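Local coordinates for F5/8 type C domain protein (Bacteroides ovatus, PDB 4ZRX) that is a putative alpha-L-fucosidase that probably hydrolyses terminal fucose from glycans and carries a C-terminal F5/8 type C domain that may bind carbohydrate, at residues N473-S478 / L492-T497; V143-W148 / R167-L172; V233-E238 / E266-R271. All coordinates share one frame; numbering follows the deposited sequence.

Overall arrangement
Interactions 2 and 3 both belong to the alpha-L-fucosidase region, and interaction 1 to the F5/8 type C domain. The contacts follow one another along the chain in the order 2, 3, 1. Interaction 2 packs a barrel helix on its strand and leads into the C-terminal strand end, where TIM barrels carry their active sites. Interaction 3 joins two loops next to the middle beta domain; its centre lies about 31 Å from that of interaction 2, with about 17 Å between nearest atoms. Interaction 1 lies far off, its centre about 55 Å from interaction 2 and about 46 Å from interaction 3, and touches neither.

Interaction 1: residues N473-S478 / L492-T497; sequences NNLPRS and LGKTVT
L475 reaches from the loop 473-478 onto the corner 492-497 and carries the whole contact with its two methyl groups. CG lies anti to the backbone N (chi1 -168°), which sends the fork away from its own loop. L475 CD2 comes down on the start of the L492 side chain, 3.9 Å from L492 CB, and the two leucines meet obliquely, end against stem. The same methyl, L475 CD2, faces V496 CG1 more loosely at 4.4 Å. The other branch, CD1, is met by the CE methylene of K494, an exposed residue at the margin of the contact, with L475 CD1 4.2 Å from K494 CE. K494 starts with CG wedged between its backbone N and carbonyl carbon (chi1 51°) and then runs extended, which lays this last methylene beside the leucine, with the ammonium group close by. Behind the leucine, the loop is braced by N473: its ND2 donates to L475 O at 3.0 Å, bent and from above the carbonyl plane. That amide nitrogen also sits over the centre of one face of the R477 guanidinium, which in turn pairs with E470. Between the partners of L475 the chain turns at G493, where a CB would be jammed against L492 O. This corner passes from strand 488-492 of the five-stranded sheet to strand 495-503 of the four-stranded one, the two layers of the F5/8 type C beta-sandwich. Strand 580-584 completes the setting: V582 and V584 touch L475, V584 also touches V496, and the backbone nitrogens of V582 and V584 hold the amide oxygens of N473 and N474.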
loop_
_atom_site.group_PDB
_atom_site.type_symbol
_atom_site.label_atom_id
_atom_site.label_comp_id
_atom_site.label_asym_id
_atom_site.label_seq_id
_atom_site.Cartn_x
_atom_site.Cartn_y
_atom_site.Cartn_z
ATOM N N ASN A 473 -24.565 -9.408 14.801
ATOM C CA ASN A 473 -24.010 -10.198 15.911
ATOM C C ASN A 473 -23.486 -9.240 16.946
ATOM O O ASN A 473 -22.579 -8.437 16.637
ATOM C CB ASN A 473 -22.880 -11.110 15.448
ATOM C CG ASN A 473 -22.319 -11.985 16.588
ATOM O OD1 ASN A 473 -23.060 -12.749 17.208
ATOM N ND2 ASN A 473 -21.026 -11.891 16.849
ATOM N N ASN A 474 -24.032 -9.292 18.159
ATOM C CA ASN A 474 -23.573 -8.405 19.226
ATOM C C ASN A 474 -22.976 -9.153 20.419
ATOM O O ASN A 474 -22.767 -8.564 21.468
ATOM C CB ASN A 474 -24.700 -7.469 19.672
ATOM C CG ASN A 474 -25.791 -8.199 20.434
ATOM O OD1 ASN A 474 -25.820 -9.454 20.460
ATOM N ND2 ASN A 474 -26.688 -7.437 21.048
ATOM N N LEU A 475 -22.683 -10.439 20.241
ATOM C CA LEU A 475 -21.972 -11.238 21.251
ATOM C C LEU A 475 -20.644 -11.683 20.621
ATOM O O LEU A 475 -20.641 -12.590 19.764
ATOM C CB LEU A 475 -22.802 -12.458 21.692
ATOM C CG LEU A 475 -22.257 -13.184 22.938
ATOM C CD1 LEU A 475 -22.285 -12.279 24.167
ATOM C CD2 LEU A 475 -23.086 -14.428 23.210
ATOM N N PRO A 476 -19.521 -11.034 21.025
ATOM C CA PRO A 476 -18.269 -11.332 20.300
ATOM C C PRO A 476 -17.949 -12.831 20.358
ATOM O O PRO A 476 -18.137 -13.471 21.409
ATOM C CB PRO A 476 -17.198 -10.498 21.039
ATOM C CG PRO A 476 -17.954 -9.400 21.747
ATOM C CD PRO A 476 -19.357 -9.942 22.016
ATOM N N ARG A 477 -17.504 -13.380 19.230
ATOM C CA ARG A 477 -17.246 -14.823 19.142
ATOM C C ARG A 477 -16.026 -15.265 19.951
ATOM O O ARG A 477 -15.875 -16.465 20.214
ATOM C CB ARG A 477 -17.055 -15.271 17.692
ATOM C CG ARG A 477 -18.234 -14.937 16.819
ATOM C CD ARG A 477 -18.197 -15.650 15.504
ATOM N NE ARG A 477 -19.332 -15.208 14.699
ATOM C CZ ARG A 477 -19.425 -14.037 14.049
ATOM N NH1 ARG A 477 -18.414 -13.139 14.078
ATOM N NH2 ARG A 477 -20.542 -13.755 13.357
ATOM N N SER A 478 -15.168 -14.304 20.340
ATOM C CA SER A 478 -14.056 -14.574 21.257
ATOM C C SER A 478 -14.471 -15.285 22.564
ATOM O O SER A 478 -13.662 -15.965 23.178
ATOM C CB SER A 478 -13.338 -13.279 21.617
ATOM O OG SER A 478 -14.147 -12.480 22.474
ATOM N N LEU A 492 -22.061 -20.458 23.727
ATOM C CA LEU A 492 -21.865 -19.005 23.619
ATOM C C LEU A 492 -21.048 -18.381 24.755
ATOM O O LEU A 492 -20.683 -17.210 24.662
ATOM C CB LEU A 492 -23.220 -18.300 23.519
ATOM C CG LEU A 492 -24.082 -18.698 22.307
ATOM C CD1 LEU A 492 -25.476 -18.075 22.437
ATOM C CD2 LEU A 492 -23.438 -18.306 21.007
ATOM N N GLY A 493 -20.810 -19.137 25.837
ATOM C CA GLY A 493 -19.859 -18.731 26.878
ATOM C C GLY A 493 -20.529 -18.192 28.129
ATOM O O GLY A 493 -19.899 -18.153 29.189
ATOM N N LYS A 494 -21.785 -17.745 28.007
ATOM C CA LYS A 494 -22.629 -17.433 29.170
ATOM C C LYS A 494 -24.089 -17.560 28.768
ATOM O O LYS A 494 -24.403 -17.665 27.578
ATOM C CB LYS A 494 -22.362 -16.018 29.711
ATOM C CG LYS A 494 -22.419 -14.901 28.633
ATOM C CD LYS A 494 -22.376 -13.510 29.261
ATOM C CE LYS A 494 -22.914 -12.481 28.297
ATOM N NZ LYS A 494 -22.322 -11.144 28.484
ATOM N N THR A 495 -24.973 -17.542 29.771
ATOM C CA THR A 495 -26.411 -17.476 29.541
ATOM C C THR A 495 -26.818 -16.115 28.998
ATOM O O THR A 495 -26.537 -15.086 29.621
ATOM C CB THR A 495 -27.187 -17.681 30.874
ATOM O OG1 THR A 495 -26.909 -18.984 31.366
ATOM C CG2 THR A 495 -28.695 -17.500 30.665
ATOM N N VAL A 496 -27.485 -16.107 27.849
ATOM C CA VAL A 496 -28.046 -14.874 27.307
ATOM C C VAL A 496 -29.491 -15.052 26.888
ATOM O O VAL A 496 -29.983 -16.175 26.778
ATOM C CB VAL A 496 -27.231 -14.380 26.082
ATOM C CG1 VAL A 496 -25.846 -13.948 26.556
ATOM C CG2 VAL A 496 -27.164 -15.461 24.950
ATOM N N THR A 497 -30.144 -13.924 26.629
ATOM C CA THR A 497 -31.441 -13.926 25.999
ATOM C C THR A 497 -31.293 -13.396 24.588
ATOM O O THR A 497 -30.794 -12.282 24.384
ATOM C CB THR A 497 -32.406 -13.111 26.803
ATOM O OG1 THR A 497 -32.416 -13.639 28.137
ATOM C CG2 THR A 497 -33.814 -13.191 26.219
#

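Interaction 2: residues V143-W148 / R167-L172; sequences VYLSPW and RQLTEL
L145 meets helix 167-172 through both of its methyls, and apolar packing makes up most of the contact. With CG anti to the backbone N (chi1 178°), the fork points into the helix surface: L145 CD1 touches L172 CD1 at 3.8 Å, methyl against methyl, and L145 CD2 rests on L169 CB at 3.9 Å, close to the helix backbone. L172 and L169 thus hold the leucine from two successive turns. Strand 143-145 and helix 167-172 run nearly antiparallel, at 168° with 10.2 Å between their axes, as expected within the beta-alpha-beta crossover of strand 140-145, helix 158-174 and strand 181-184 in the TIM barrel of the fucosidase domain. Helix 158-174 covers the outside of the barrel wall here, and L169 continues onto V182 and F184 of the next strand. A polar group also takes part by plain van der Waals contact: Q168 OE1 lies 3.8 Å from L145 CD1. The extended Q168 amide is satisfied elsewhere, OE1 by K97 NZ and NE2 by T109 OG1, which fixes its rotation beside the leucine. Hydrogen bonds shape the strand's exit, where S146 OG donates to W148 O at 2.6 Å, directed at a lone pair of the carbonyl oxygen, within the carbonyl plane. S146 OG also bonds H99 ND1, while the W148 indole nitrogen is held by E190.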
loop_
_atom_site.group_PDB
_atom_site.type_symbol
_atom_site.label_atom_id
_atom_site.label_comp_id
_atom_site.label_asym_id
_atom_site.label_seq_id
_atom_site.Cartn_x
_atom_site.Cartn_y
_atom_site.Cartn_z
ATOM N N VAL A 143 5.121 17.553 -4.214
ATOM C CA VAL A 143 3.889 17.977 -4.830
ATOM C C VAL A 143 3.355 17.028 -5.895
ATOM O O VAL A 143 4.096 16.535 -6.716
ATOM C CB VAL A 143 3.946 19.414 -5.394
ATOM C CG1 VAL A 143 4.232 20.395 -4.256
ATOM C CG2 VAL A 143 4.980 19.501 -6.450
ATOM N N TYR A 144 2.037 16.878 -5.892
ATOM C CA TYR A 144 1.238 16.149 -6.882
ATOM C C TYR A 144 0.527 17.241 -7.673
ATOM O O TYR A 144 -0.184 18.059 -7.104
ATOM C CB TYR A 144 0.253 15.242 -6.176
ATOM C CG TYR A 144 -0.780 14.537 -7.013
ATOM C CD1 TYR A 144 -1.822 15.200 -7.591
ATOM C CD2 TYR A 144 -0.787 13.152 -7.090
ATOM C CE1 TYR A 144 -2.760 14.545 -8.324
ATOM C CE2 TYR A 144 -1.759 12.475 -7.770
ATOM C CZ TYR A 144 -2.770 13.184 -8.411
ATOM O OH TYR A 144 -3.752 12.619 -9.159
ATOM N N LEU A 145 0.768 17.256 -8.981
ATOM C CA LEU A 145 0.147 18.242 -9.859
ATOM C C LEU A 145 -0.456 17.458 -11.014
ATOM O O LEU A 145 0.259 17.001 -11.904
ATOM C CB LEU A 145 1.168 19.281 -10.328
ATOM C CG LEU A 145 0.625 20.328 -11.295
ATOM C CD1 LEU A 145 -0.268 21.333 -10.584
ATOM C CD2 LEU A 145 1.748 21.043 -12.023
ATOM N N SER A 146 -1.787 17.303 -11.012
ATOM C CA SER A 146 -2.430 16.388 -11.993
ATOM C C SER A 146 -2.247 16.822 -13.449
ATOM O O SER A 146 -2.678 17.950 -13.812
ATOM C CB SER A 146 -3.895 16.213 -11.676
ATOM O OG SER A 146 -4.536 15.400 -12.608
ATOM N N PRO A 147 -1.615 15.977 -14.273
ATOM C CA PRO A 147 -1.568 16.296 -15.728
ATOM C C PRO A 147 -2.980 16.423 -16.300
ATOM O O PRO A 147 -3.267 17.427 -16.943
ATOM C CB PRO A 147 -0.778 15.116 -16.312
ATOM C CG PRO A 147 0.064 14.662 -15.157
ATOM C CD PRO A 147 -0.771 14.801 -13.959
ATOM N N TRP A 148 -3.864 15.459 -16.012
ATOM C CA TRP A 148 -5.254 15.528 -16.486
ATOM C C TRP A 148 -5.973 16.635 -15.671
ATOM O O TRP A 148 -5.974 16.620 -14.441
ATOM C CB TRP A 148 -5.944 14.180 -16.261
ATOM C CG TRP A 148 -7.392 14.060 -16.705
ATOM C CD1 TRP A 148 -8.028 14.710 -17.751
ATOM C CD2 TRP A 148 -8.363 13.215 -16.121
ATOM N NE1 TRP A 148 -9.347 14.297 -17.830
ATOM C CE2 TRP A 148 -9.570 13.370 -16.860
ATOM C CE3 TRP A 148 -8.338 12.312 -15.045
ATOM C CZ2 TRP A 148 -10.739 12.678 -16.523
ATOM C CZ3 TRP A 148 -9.478 11.649 -14.709
ATOM C CH2 TRP A 148 -10.679 11.826 -15.462
ATOM N N ARG A 167 3.378 26.768 -16.194
ATOM C CA ARG A 167 3.251 27.917 -15.305
ATOM C C ARG A 167 2.801 27.487 -13.927
ATOM O O ARG A 167 3.340 27.978 -12.942
ATOM C CB ARG A 167 2.351 29.011 -15.874
ATOM C CG ARG A 167 3.079 29.822 -16.872
ATOM C CD ARG A 167 2.096 30.697 -17.646
ATOM N NE ARG A 167 1.226 31.537 -16.811
ATOM C CZ ARG A 167 -0.098 31.659 -16.999
ATOM N NH1 ARG A 167 -0.717 30.935 -17.919
ATOM N NH2 ARG A 167 -0.807 32.484 -16.247
ATOM N N GLN A 168 1.870 26.537 -13.837
ATOM C CA GLN A 168 1.493 25.976 -12.514
ATOM C C GLN A 168 2.649 25.311 -11.763
ATOM O O GLN A 168 2.895 25.559 -10.558
ATOM C CB GLN A 168 0.352 24.989 -12.666
ATOM C CG GLN A 168 -0.936 25.651 -13.103
ATOM C CD GLN A 168 -2.144 24.710 -13.076
ATOM O OE1 GLN A 168 -2.014 23.479 -13.196
ATOM N NE2 GLN A 168 -3.325 25.280 -13.015
ATOM N N LEU A 169 3.387 24.522 -12.511
ATOM C CA LEU A 169 4.549 23.767 -11.994
ATOM C C LEU A 169 5.616 24.698 -11.524
ATOM O O LEU A 169 6.187 24.511 -10.506
ATOM C CB LEU A 169 5.027 22.818 -13.062
ATOM C CG LEU A 169 6.239 21.934 -12.754
ATOM C CD1 LEU A 169 5.899 20.981 -11.629
ATOM C CD2 LEU A 169 6.610 21.214 -14.034
ATOM N N THR A 170 5.875 25.764 -12.291
ATOM C CA THR A 170 6.868 26.767 -11.938
ATOM C C THR A 170 6.481 27.470 -10.664
ATOM O O THR A 170 7.293 27.656 -9.812
ATOM C CB THR A 170 7.075 27.752 -13.097
ATOM O OG1 THR A 170 7.532 27.031 -14.257
ATOM C CG2 THR A 170 8.054 28.874 -12.724
ATOM N N GLU A 171 5.203 27.769 -10.460
ATOM C CA GLU A 171 4.831 28.365 -9.175
ATOM C C GLU A 171 5.161 27.437 -7.997
ATOM O O GLU A 171 5.764 27.837 -6.948
ATOM C CB GLU A 171 3.331 28.705 -9.164
ATOM C CG GLU A 171 2.994 29.832 -10.080
ATOM C CD GLU A 171 1.517 29.986 -10.375
ATOM O OE1 GLU A 171 0.712 28.986 -10.219
ATOM O OE2 GLU A 171 1.169 31.133 -10.828
ATOM N N LEU A 172 4.753 26.183 -8.148
ATOM C CA LEU A 172 4.941 25.196 -7.086
ATOM C C LEU A 172 6.395 24.933 -6.770
ATOM O O LEU A 172 6.730 24.659 -5.623
ATOM C CB LEU A 172 4.189 23.883 -7.416
ATOM C CG LEU A 172 2.658 23.952 -7.483
ATOM C CD1 LEU A 172 2.086 22.671 -7.968
ATOM C CD2 LEU A 172 2.134 24.270 -6.111
#

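Interaction 3: residues V233-E238 / E266-R271; sequences VGRETE and EDLGSR
The guanidinium of R235 is met by segment 266-271 without a direct hydrogen bond: a leucine methyl covers one face and a carbonyl oxygen stands at its edge. L268 CD1 lies over the plane, offset toward the rim, with R235 NH2 as its closest atom at 3.7 Å; the two side chains cross at about a right angle. E266 O is near the guanidinium plane but 3.6 Å from R235 NE, too long for a bond. An extended chain from CG to NE carries the head this far, and hydrogen-bonding partners hold it there. R235 NH1 makes a nearly straight salt bridge, in the guanidinium plane, to the syn lone pair of E238 OE1, 3.2 Å long at 167°, and also bonds V227 O, while NH2 reaches A265 O. A leucine in place of R235 would probably leave E238 OE1 without its charged mate and A265 O without this donor. The polar link between the segments is a water that donates both to T237 O and to E266 O, each at 2.7 Å. Further along, D267 shapes its own loop: OD1 accepts from G269 N in an Asx turn and also from S270 N, and D267 OD2 accepts from S270 OG at 2.6 Å. S270 is the N-cap of helix 271-274. Both loops border the middle beta domain, E238 N bonding T422 and G269 O bonding R447. E238 is itself shared, its OE2 pairing with R225, so one carboxylate lies between two arginines. The chemistry implies a junction joined by a methyl over one guanidinium face, a shared water and the R235 NH2 bond to A265 O just before E266, with the arginine's charge partly offset by E238, which R225 shares.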
loop_
_atom_site.group_PDB
_atom_site.type_symbol
_atom_site.label_atom_id
_atom_site.label_comp_id
_atom_site.label_asym_id
_atom_site.label_seq_id
_atom_site.Cartn_x
_atom_site.Cartn_y
_atom_site.Cartn_z
ATOM N N VAL A 233 0.631 -3.510 -2.294
ATOM C CA VAL A 233 1.311 -4.822 -2.458
ATOM C C VAL A 233 2.408 -4.721 -3.499
ATOM O O VAL A 233 2.132 -4.435 -4.661
ATOM C CB VAL A 233 0.333 -5.932 -2.875
ATOM C CG1 VAL A 233 1.059 -7.294 -2.878
ATOM C CG2 VAL A 233 -0.821 -6.012 -1.858
ATOM N N GLY A 234 3.658 -4.860 -3.079
ATOM C CA GLY A 234 4.752 -4.895 -4.039
ATOM C C GLY A 234 4.981 -6.285 -4.562
ATOM O O GLY A 234 4.094 -7.143 -4.491
ATOM N N ARG A 235 6.168 -6.509 -5.097
ATOM C CA ARG A 235 6.530 -7.789 -5.677
ATOM C C ARG A 235 7.622 -8.424 -4.832
ATOM O O ARG A 235 8.623 -7.763 -4.441
ATOM C CB ARG A 235 7.156 -7.563 -7.034
ATOM C CG ARG A 235 6.217 -7.060 -8.160
ATOM C CD ARG A 235 6.999 -6.743 -9.443
ATOM N NE ARG A 235 6.036 -6.238 -10.432
ATOM C CZ ARG A 235 5.509 -5.015 -10.424
ATOM N NH1 ARG A 235 5.895 -4.097 -9.540
ATOM N NH2 ARG A 235 4.610 -4.705 -11.306
ATOM N N GLU A 236 7.467 -9.724 -4.584
ATOM C CA GLU A 236 8.585 -10.491 -4.015
ATOM C C GLU A 236 9.858 -10.438 -4.871
ATOM O O GLU A 236 10.963 -10.356 -4.309
ATOM C CB GLU A 236 8.199 -11.933 -3.816
ATOM C CG GLU A 236 7.156 -12.077 -2.721
ATOM C CD GLU A 236 6.544 -13.488 -2.713
ATOM O OE1 GLU A 236 5.864 -13.801 -3.663
ATOM O OE2 GLU A 236 6.663 -14.219 -1.729
ATOM N N THR A 237 9.721 -10.463 -6.184
ATOM C CA THR A 237 10.856 -10.320 -7.078
ATOM C C THR A 237 10.706 -8.945 -7.716
ATOM O O THR A 237 9.842 -8.766 -8.606
ATOM C CB THR A 237 10.829 -11.354 -8.153
ATOM O OG1 THR A 237 10.851 -12.659 -7.606
ATOM C CG2 THR A 237 11.987 -11.201 -9.167
ATOM N N GLU A 238 11.474 -7.966 -7.199
ATOM C CA GLU A 238 11.346 -6.580 -7.635
ATOM C C GLU A 238 12.664 -6.091 -8.225
ATOM O O GLU A 238 13.634 -5.806 -7.465
ATOM C CB GLU A 238 10.882 -5.691 -6.497
ATOM C CG GLU A 238 10.519 -4.249 -6.945
ATOM C CD GLU A 238 9.253 -4.149 -7.771
ATOM O OE1 GLU A 238 8.121 -4.333 -7.244
ATOM O OE2 GLU A 238 9.317 -3.901 -9.013
ATOM N N GLU A 266 3.949 -8.893 -13.960
ATOM C CA GLU A 266 4.693 -9.673 -12.977
ATOM C C GLU A 266 6.184 -9.588 -13.102
ATOM O O GLU A 266 6.864 -9.377 -12.064
ATOM C CB GLU A 266 4.232 -11.083 -13.069
ATOM C CG GLU A 266 2.854 -11.159 -12.473
ATOM C CD GLU A 266 2.186 -12.433 -12.757
ATOM O OE1 GLU A 266 2.684 -13.182 -13.657
ATOM O OE2 GLU A 266 1.098 -12.641 -12.165
ATOM N N ASP A 267 6.695 -9.720 -14.318
ATOM C CA ASP A 267 8.143 -9.735 -14.568
ATOM C C ASP A 267 8.557 -8.523 -15.351
ATOM O O ASP A 267 8.167 -8.377 -16.528
ATOM C CB ASP A 267 8.507 -10.994 -15.339
ATOM C CG ASP A 267 10.015 -11.112 -15.655
ATOM O OD1 ASP A 267 10.822 -10.347 -15.098
ATOM O OD2 ASP A 267 10.361 -11.976 -16.504
ATOM N N LEU A 268 9.353 -7.670 -14.710
ATOM C CA LEU A 268 9.847 -6.474 -15.286
ATOM C C LEU A 268 11.375 -6.445 -15.386
ATOM O O LEU A 268 11.919 -5.400 -15.719
ATOM C CB LEU A 268 9.309 -5.258 -14.535
ATOM C CG LEU A 268 7.761 -5.133 -14.531
ATOM C CD1 LEU A 268 7.347 -3.959 -13.701
ATOM C CD2 LEU A 268 7.265 -4.960 -15.992
ATOM N N GLY A 269 12.058 -7.569 -15.161
ATOM C CA GLY A 269 13.524 -7.562 -15.260
ATOM C C GLY A 269 14.303 -8.841 -15.145
ATOM O O GLY A 269 15.515 -8.738 -14.981
ATOM N N SER A 270 13.660 -10.011 -15.239
ATOM C CA SER A 270 14.410 -11.277 -15.177
ATOM C C SER A 270 15.346 -11.404 -16.378
ATOM O O SER A 270 15.181 -10.726 -17.370
ATOM C CB SER A 270 13.495 -12.479 -15.224
ATOM O OG SER A 270 12.890 -12.558 -16.510
ATOM N N ARG A 271 16.304 -12.327 -16.305
ATOM C CA ARG A 271 17.180 -12.529 -17.463
ATOM C C ARG A 271 16.412 -12.973 -18.702
ATOM O O ARG A 271 16.775 -12.618 -19.831
ATOM C CB ARG A 271 18.247 -13.608 -17.199
ATOM C CG ARG A 271 19.210 -13.225 -16.112
ATOM C CD ARG A 271 20.409 -14.218 -16.087
ATOM N NE ARG A 271 21.223 -14.031 -14.898
ATOM C CZ ARG A 271 22.493 -14.394 -14.766
ATOM N NH1 ARG A 271 23.173 -14.884 -15.816
ATOM N NH2 ARG A 271 23.125 -14.203 -13.625
HETATM O O HOH W 1 9.196 -9.925 -10.922
#